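PDB 3KJJ: NMB1025 protein from Neisseria meningitidis serogroup B, which is of unknown function but belongs to the trimeric YjgF (RutC) family, some relatives of which are deaminases of reactive enamines and imines. Local coordinates for residues D49-I54 with N85-A90; G79-M84 with R100-A105; A90-A93 with T97-R100. All blocks are in the same frame, centred on the assembly; numbering follows the deposited sequence.

Contact 1: D49-I54 with N85-A90; sequences DVLAQI and NGVWDA
Leu51 reaches across from helix 43-60 to Val87 and Trp88 of helix 81-91, joining the two helices that pack against the mixed sheet of this YjgF-family alpha/beta fold. It is a worked example of one branched side chain bridging two helices by dividing its methyls between two neighbours. The first torsion of Leu51 sets CG opposite its carbonyl carbon (chi1 -61°), and from there the fork opens toward the other helix. CD1 lies 4.0 Å from CG1 of Val87 and also comes near the backbone CA of Trp88. CD2 meets the six-membered part of the Trp88 indole, 3.9 Å from CE3, with CZ3 only slightly farther. This methyl approaches the indole obliquely, and the two side chains cross at about a right angle.

With CG opposite the backbone N (chi1 172°), the Trp88 indole extends outward from its helix toward Ala71 and Ile73 of strand 68-75. Arg100 makes a cation-pi contact with it, and NE1 hydrogen-bonds to the backbone O of Arg19 of the second subunit, so the residue is apolar toward Leu51 and polar toward the trimer interface. On the sheet side, Ile116 of strand 114-121 touches Leu51. Along helix 43-60, Gln53 and Asp49 are tied one turn apart, while Gln53 NE2 also bonds to Val36 O and Asp49 OD2 to Glu38 N. NE2 of Gln53 lies 2.8 Å from OD2 of Asp49 and meets that oxygen from above the carboxylate plane, with an N-H...O angle of 130°.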
loop_
_atom_site.group_PDB
_atom_site.type_symbol
_atom_site.label_atom_id
_atom_site.label_comp_id
_atom_site.label_asym_id
_atom_site.label_seq_id
_atom_site.Cartn_x
_atom_site.Cartn_y
_atom_site.Cartn_z
ATOM N N ASP B 49 -19.854 4.831 -6.682
ATOM C CA ASP B 49 -19.852 5.790 -5.575
ATOM C C ASP B 49 -18.448 6.077 -5.046
ATOM O O ASP B 49 -18.125 7.231 -4.727
ATOM C CB ASP B 49 -20.737 5.319 -4.421
ATOM C CG ASP B 49 -20.754 6.317 -3.269
ATOM O OD1 ASP B 49 -21.420 7.355 -3.400
ATOM O OD2 ASP B 49 -20.092 6.062 -2.245
ATOM N N VAL B 50 -17.634 5.027 -4.952
ATOM C CA VAL B 50 -16.279 5.107 -4.409
ATOM C C VAL B 50 -15.401 5.923 -5.362
ATOM O O VAL B 50 -14.648 6.788 -4.921
ATOM C CB VAL B 50 -15.704 3.685 -4.128
ATOM C CG1 VAL B 50 -14.190 3.677 -4.056
ATOM C CG2 VAL B 50 -16.297 3.127 -2.802
ATOM N N LEU B 51 -15.523 5.652 -6.663
ATOM C CA LEU B 51 -14.796 6.425 -7.673
ATOM C C LEU B 51 -15.207 7.908 -7.718
ATOM O O LEU B 51 -14.366 8.772 -7.977
ATOM C CB LEU B 51 -14.840 5.741 -9.046
ATOM C CG LEU B 51 -14.201 4.334 -9.091
ATOM C CD1 LEU B 51 -14.501 3.608 -10.391
ATOM C CD2 LEU B 51 -12.685 4.361 -8.839
ATOM N N ALA B 52 -16.476 8.205 -7.430
ATOM C CA ALA B 52 -16.964 9.593 -7.355
ATOM C C ALA B 52 -16.385 10.366 -6.170
ATOM O O ALA B 52 -15.979 11.524 -6.308
ATOM C CB ALA B 52 -18.513 9.641 -7.346
ATOM N N GLN B 53 -16.308 9.705 -5.017
ATOM C CA GLN B 53 -15.566 10.220 -3.863
ATOM C C GLN B 53 -14.112 10.507 -4.195
ATOM O O GLN B 53 -13.583 11.567 -3.837
ATOM C CB GLN B 53 -15.599 9.210 -2.717
ATOM C CG GLN B 53 -16.951 9.031 -2.065
ATOM C CD GLN B 53 -16.902 7.969 -0.992
ATOM O OE1 GLN B 53 -16.181 8.102 -0.014
ATOM N NE2 GLN B 53 -17.661 6.895 -1.183
ATOM N N ILE B 54 -13.460 9.558 -4.867
ATOM C CA ILE B 54 -12.057 9.725 -5.216
ATOM C C ILE B 54 -11.878 10.972 -6.075
ATOM O O ILE B 54 -10.989 11.792 -5.794
ATOM C CB ILE B 54 -11.440 8.437 -5.841
ATOM C CG1 ILE B 54 -11.189 7.402 -4.731
ATOM C CG2 ILE B 54 -10.139 8.764 -6.566
ATOM C CD1 ILE B 54 -11.014 5.952 -5.195
ATOM N N ASN B 85 -14.511 -4.205 -12.244
ATOM C CA ASN B 85 -13.735 -3.876 -13.454
ATOM C C ASN B 85 -14.495 -3.105 -14.517
ATOM O O ASN B 85 -13.951 -2.179 -15.107
ATOM C CB ASN B 85 -13.141 -5.145 -14.093
ATOM C CG ASN B 85 -11.976 -5.708 -13.305
ATOM O OD1 ASN B 85 -11.370 -5.021 -12.489
ATOM N ND2 ASN B 85 -11.662 -6.971 -13.543
ATOM N N GLY B 86 -15.748 -3.484 -14.759
ATOM C CA GLY B 86 -16.580 -2.796 -15.751
ATOM C C GLY B 86 -16.730 -1.314 -15.461
ATOM O O GLY B 86 -16.706 -0.488 -16.380
ATOM N N VAL B 87 -16.853 -0.974 -14.178
ATOM C CA VAL B 87 -17.004 0.406 -13.770
ATOM C C VAL B 87 -15.636 1.104 -13.760
ATOM O O VAL B 87 -15.497 2.206 -14.294
ATOM C CB VAL B 87 -17.777 0.519 -12.433
ATOM C CG1 VAL B 87 -17.826 1.966 -11.939
ATOM C CG2 VAL B 87 -19.194 -0.049 -12.615
ATOM N N TRP B 88 -14.640 0.445 -13.169
ATOM C CA TRP B 88 -13.255 0.921 -13.170
ATOM C C TRP B 88 -12.747 1.225 -14.575
ATOM O O TRP B 88 -12.236 2.316 -14.817
ATOM C CB TRP B 88 -12.349 -0.109 -12.490
ATOM C CG TRP B 88 -10.884 0.168 -12.591
ATOM C CD1 TRP B 88 -10.035 -0.286 -13.549
ATOM C CD2 TRP B 88 -10.089 0.942 -11.680
ATOM N NE1 TRP B 88 -8.759 0.160 -13.301
ATOM C CE2 TRP B 88 -8.765 0.922 -12.164
ATOM C CE3 TRP B 88 -10.375 1.671 -10.522
ATOM C CZ2 TRP B 88 -7.715 1.588 -11.516
ATOM C CZ3 TRP B 88 -9.332 2.338 -9.877
ATOM C CH2 TRP B 88 -8.021 2.291 -10.383
ATOM N N ASP B 89 -12.906 0.263 -15.488
ATOM C CA ASP B 89 -12.459 0.393 -16.882
ATOM C C ASP B 89 -13.029 1.601 -17.608
ATOM O O ASP B 89 -12.333 2.212 -18.421
ATOM C CB ASP B 89 -12.774 -0.872 -17.689
ATOM C CG ASP B 89 -11.922 -2.048 -17.280
ATOM O OD1 ASP B 89 -11.002 -1.865 -16.454
ATOM O OD2 ASP B 89 -12.173 -3.160 -17.786
ATOM N N ALA B 90 -14.292 1.920 -17.325
ATOM C CA ALA B 90 -14.977 3.088 -17.894
ATOM C C ALA B 90 -14.531 4.408 -17.259
ATOM O O ALA B 90 -14.584 5.463 -17.899
ATOM C CB ALA B 90 -16.491 2.929 -17.762
#

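Contact 2: G79-M84 with R100-A105; sequences GDYAEM and RACVEA
Tyr81 and Met84, at the start of helix 81-91, face Arg100 and Cys102 of strand 99-104, so that helix and strand are clasped within a beta-alpha-beta crossover begun by strand 68-75. Cys102 presents its sulfur to the rim of the phenol: SG stands 3.7 Å from CE1 of Tyr81. The line from SG to the ring centroid makes 84° with the ring normal, which places this sulfur-aromatic contact at the edge rather than over a face.

Arg100 approaches the same ring differently. Its guanidinium plane is turned 64° from the Tyr81 ring, and NH2 lies 3.6 Å from Tyr81 CE1 on an oblique path, while the phenol end sits at the edge of the guanidinium near its plane. A bend at chi3 (89°) in an otherwise extended chain brings the group here. Its main polar partner is Asn85, whose OD1 accepts a hydrogen bond from NH1. Ala108 of the second subunit packs against Tyr81, bringing the contact close to the trimer interface. Met84, a selenomethionine, comes from the opposite direction to Arg100, and its SE lies 3.8 Å from NH1 of Arg100, oblique to the guanidinium plane.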
loop_
_atom_site.group_PDB
_atom_site.type_symbol
_atom_site.label_atom_id
_atom_site.label_comp_id
_atom_site.label_asym_id
_atom_site.label_seq_id
_atom_site.Cartn_x
_atom_site.Cartn_y
_atom_site.Cartn_z
ATOM N N GLY B 79 -15.657 -12.786 -6.359
ATOM C CA GLY B 79 -16.740 -13.007 -7.313
ATOM C C GLY B 79 -17.238 -11.729 -7.985
ATOM O O GLY B 79 -17.909 -11.791 -9.011
ATOM N N ASP B 80 -16.900 -10.572 -7.417
ATOM C CA ASP B 80 -17.371 -9.275 -7.933
ATOM C C ASP B 80 -16.337 -8.580 -8.822
ATOM O O ASP B 80 -16.501 -7.404 -9.163
ATOM C CB ASP B 80 -17.738 -8.334 -6.778
ATOM C CG ASP B 80 -18.988 -8.772 -6.023
ATOM O OD1 ASP B 80 -19.872 -9.411 -6.624
ATOM O OD2 ASP B 80 -19.092 -8.447 -4.822
ATOM N N TYR B 81 -15.285 -9.313 -9.186
ATOM C CA TYR B 81 -14.166 -8.786 -9.980
ATOM C C TYR B 81 -14.598 -8.157 -11.304
ATOM O O TYR B 81 -14.319 -6.978 -11.549
ATOM C CB TYR B 81 -13.135 -9.892 -10.226
ATOM C CG TYR B 81 -11.787 -9.440 -10.756
ATOM C CD1 TYR B 81 -10.992 -8.542 -10.043
ATOM C CD2 TYR B 81 -11.294 -9.940 -11.960
ATOM C CE1 TYR B 81 -9.735 -8.151 -10.527
ATOM C CE2 TYR B 81 -10.045 -9.553 -12.447
ATOM C CZ TYR B 81 -9.280 -8.656 -11.727
ATOM O OH TYR B 81 -8.050 -8.272 -12.213
ATOM N N ALA B 82 -15.276 -8.929 -12.151
ATOM C CA ALA B 82 -15.716 -8.424 -13.455
ATOM C C ALA B 82 -16.660 -7.227 -13.335
ATOM O O ALA B 82 -16.570 -6.287 -14.125
ATOM C CB ALA B 82 -16.340 -9.540 -14.310
ATOM N N GLU B 83 -17.550 -7.257 -12.346
ATOM C CA GLU B 83 -18.497 -6.166 -12.124
ATOM C C GLU B 83 -17.786 -4.878 -11.722
ATOM O O GLU B 83 -18.118 -3.801 -12.232
ATOM C CB GLU B 83 -19.546 -6.534 -11.068
ATOM C CG GLU B 83 -20.706 -5.542 -10.969
ATOM C CD GLU B 83 -21.895 -6.068 -10.169
ATOM O OE1 GLU B 83 -21.890 -7.257 -9.794
ATOM O OE2 GLU B 83 -22.834 -5.287 -9.909
HETATM N N MSE B 84 -16.829 -5.001 -10.801
HETATM C CA MSE B 84 -16.009 -3.865 -10.361
HETATM C C MSE B 84 -15.250 -3.321 -11.562
HETATM O O MSE B 84 -15.376 -2.135 -11.877
HETATM C CB MSE B 84 -15.064 -4.272 -9.219
HETATM C CG MSE B 84 -14.182 -3.142 -8.644
HETATM SE SE MSE B 84 -12.620 -2.698 -9.777
HETATM C CE MSE B 84 -12.267 -0.949 -9.025
ATOM N N ARG B 100 -1.952 -0.930 -10.390
ATOM C CA ARG B 100 -3.158 -1.429 -9.733
ATOM C C ARG B 100 -2.907 -2.808 -9.145
ATOM O O ARG B 100 -2.141 -3.593 -9.691
ATOM C CB ARG B 100 -4.319 -1.498 -10.728
ATOM C CG ARG B 100 -5.691 -1.511 -10.086
ATOM C CD ARG B 100 -6.802 -1.745 -11.095
ATOM N NE ARG B 100 -7.082 -3.167 -11.274
ATOM C CZ ARG B 100 -8.263 -3.683 -11.596
ATOM N NH1 ARG B 100 -9.337 -2.907 -11.771
ATOM N NH2 ARG B 100 -8.376 -4.997 -11.717
ATOM N N ALA B 101 -3.528 -3.071 -8.005
ATOM C CA ALA B 101 -3.575 -4.415 -7.450
ATOM C C ALA B 101 -4.986 -4.666 -6.941
ATOM O O ALA B 101 -5.660 -3.753 -6.460
ATOM C CB ALA B 101 -2.536 -4.582 -6.343
ATOM N N CYS B 102 -5.459 -5.898 -7.076
ATOM C CA CYS B 102 -6.801 -6.208 -6.599
ATOM C C CYS B 102 -6.744 -7.485 -5.796
ATOM O O CYS B 102 -6.303 -8.509 -6.305
ATOM C CB CYS B 102 -7.809 -6.325 -7.743
ATOM S SG CYS B 102 -9.505 -6.567 -7.151
ATOM N N VAL B 103 -7.144 -7.394 -4.529
ATOM C CA VAL B 103 -7.081 -8.538 -3.615
ATOM C C VAL B 103 -8.393 -8.691 -2.844
ATOM O O VAL B 103 -9.187 -7.759 -2.751
ATOM C CB VAL B 103 -5.849 -8.493 -2.637
ATOM C CG1 VAL B 103 -4.537 -8.293 -3.407
ATOM C CG2 VAL B 103 -6.005 -7.420 -1.564
ATOM N N GLU B 104 -8.624 -9.886 -2.320
ATOM C CA GLU B 104 -9.827 -10.138 -1.557
ATOM C C GLU B 104 -9.560 -9.883 -0.087
ATOM O O GLU B 104 -8.671 -10.493 0.499
ATOM C CB GLU B 104 -10.312 -11.568 -1.772
ATOM C CG GLU B 104 -11.806 -11.729 -1.506
ATOM C CD GLU B 104 -12.233 -13.177 -1.488
ATOM O OE1 GLU B 104 -13.072 -13.565 -2.327
ATOM O OE2 GLU B 104 -11.726 -13.924 -0.632
ATOM N N ALA B 105 -10.335 -8.976 0.500
ATOM C CA ALA B 105 -10.236 -8.670 1.926
ATOM C C ALA B 105 -11.563 -8.137 2.423
ATOM O O ALA B 105 -12.167 -7.278 1.784
ATOM C CB ALA B 105 -9.140 -7.646 2.177
#

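Contact 3: A90-A93 with T97-R100; sequences AWVA and TPAR
The puckered Pro98 ring receives Val92 at its CD corner, where CG1 of the valine stands 4.2 Å away. At a neighbouring corner, the flat indole of Trp88 packs against CG of Pro98, so an indole and a valine methyl both bear on the proline. The indole of Trp91 takes another course, with NE1 hydrogen-bonded to OD1 of Asp55 and Lys65 making a cation-pi contact with the ring.

Val92 is where the chain leaves helix 81-91 (psi 151°), and its side chain points across to the returning segment. This is the short connection from helix to second strand in the beta-alpha-beta unit, and small apolar groups meet across its two ends. CG2 of Val92 meets CG2 of Thr97 at 3.8 Å, the two side chains crossing obliquely. With chi1 of Thr97 at 61°, its methyl is opposite the carbonyl carbon and also lies 3.5 Å from the backbone O of Ala93. The trimer interface adjoins this point: Thr97 OG1 hydrogen-bonds to the backbone O of Thr17 of the second subunit, and Pro18 of that subunit packs against Val92. Ala93 O also approaches Thr97 N, at 3.4 Å, but the angle is too poor for a hydrogen bond.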
loop_
_atom_site.group_PDB
_atom_site.type_symbol
_atom_site.label_atom_id
_atom_site.label_comp_id
_atom_site.label_asym_id
_atom_site.label_seq_id
_atom_site.Cartn_x
_atom_site.Cartn_y
_atom_site.Cartn_z
ATOM N N ALA B 90 -14.292 1.920 -17.325
ATOM C CA ALA B 90 -14.977 3.088 -17.894
ATOM C C ALA B 90 -14.531 4.408 -17.259
ATOM O O ALA B 90 -14.584 5.463 -17.899
ATOM C CB ALA B 90 -16.491 2.929 -17.762
ATOM N N TRP B 91 -14.087 4.336 -16.009
ATOM C CA TRP B 91 -13.734 5.522 -15.219
ATOM C C TRP B 91 -12.300 5.968 -15.448
ATOM O O TRP B 91 -12.062 7.165 -15.588
ATOM C CB TRP B 91 -13.999 5.280 -13.736
ATOM C CG TRP B 91 -13.497 6.351 -12.773
ATOM C CD1 TRP B 91 -14.168 7.471 -12.374
ATOM C CD2 TRP B 91 -12.252 6.354 -12.054
ATOM N NE1 TRP B 91 -13.408 8.187 -11.474
ATOM C CE2 TRP B 91 -12.232 7.520 -11.255
ATOM C CE3 TRP B 91 -11.148 5.485 -12.015
ATOM C CZ2 TRP B 91 -11.151 7.843 -10.427
ATOM C CZ3 TRP B 91 -10.083 5.797 -11.195
ATOM C CH2 TRP B 91 -10.088 6.976 -10.410
ATOM N N VAL B 92 -11.350 5.024 -15.501
ATOM C CA VAL B 92 -9.921 5.407 -15.633
ATOM C C VAL B 92 -9.609 6.298 -16.840
ATOM O O VAL B 92 -10.291 6.247 -17.867
ATOM C CB VAL B 92 -8.939 4.205 -15.613
ATOM C CG1 VAL B 92 -8.868 3.609 -14.229
ATOM C CG2 VAL B 92 -9.322 3.158 -16.647
ATOM N N ALA B 93 -8.587 7.132 -16.699
ATOM C CA ALA B 93 -8.168 7.991 -17.795
ATOM C C ALA B 93 -7.345 7.153 -18.762
ATOM O O ALA B 93 -6.287 6.636 -18.407
ATOM C CB ALA B 93 -7.353 9.175 -17.263
ATOM N N THR B 97 -3.537 5.057 -17.153
ATOM C CA THR B 97 -4.094 4.143 -16.164
ATOM C C THR B 97 -3.028 3.834 -15.092
ATOM O O THR B 97 -1.837 3.717 -15.406
ATOM C CB THR B 97 -4.612 2.861 -16.834
ATOM O OG1 THR B 97 -3.528 2.197 -17.488
ATOM C CG2 THR B 97 -5.682 3.195 -17.879
ATOM N N PRO B 98 -3.444 3.747 -13.817
ATOM C CA PRO B 98 -2.472 3.628 -12.726
ATOM C C PRO B 98 -1.949 2.210 -12.487
ATOM O O PRO B 98 -2.534 1.235 -12.983
ATOM C CB PRO B 98 -3.274 4.098 -11.509
ATOM C CG PRO B 98 -4.664 3.671 -11.822
ATOM C CD PRO B 98 -4.828 3.873 -13.307
ATOM N N ALA B 99 -0.847 2.103 -11.741
ATOM C CA ALA B 99 -0.444 0.819 -11.144
ATOM C C ALA B 99 -1.627 0.352 -10.307
ATOM O O ALA B 99 -2.260 1.158 -9.615
ATOM C CB ALA B 99 0.786 0.974 -10.279
ATOM N N ARG B 100 -1.952 -0.930 -10.390
ATOM C CA ARG B 100 -3.158 -1.429 -9.733
ATOM C C ARG B 100 -2.907 -2.808 -9.145
ATOM O O ARG B 100 -2.141 -3.593 -9.691
ATOM C CB ARG B 100 -4.319 -1.498 -10.728
ATOM C CG ARG B 100 -5.691 -1.511 -10.086
ATOM C CD ARG B 100 -6.802 -1.745 -11.095
ATOM N NE ARG B 100 -7.082 -3.167 -11.274
ATOM C CZ ARG B 100 -8.263 -3.683 -11.596
ATOM N NH1 ARG B 100 -9.337 -2.907 -11.771
ATOM N NH2 ARG B 100 -8.376 -4.997 -11.717
#

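Overall arrangement
Followed from the N terminus, the chain first passes through 49-54, on helix 43-60. Contact 1 closes the loop from there to 85-90, a path that includes strand 68-75. Before that loop closes, contact 2 has opened at 79-84; it ends at 100-105, so the two spans cross. Contact 3, the most local, starts at Ala90, where contact 1 ends, lies within the span of contact 2 and shares Arg100 with it. Helix 81-91 is thus tied to helix 43-60 along its middle, to strand 99-104 at its N-terminal end, and, just past its C-terminal end, to the loop that leads into that strand. Each contact also touches the second subunit of the trimer.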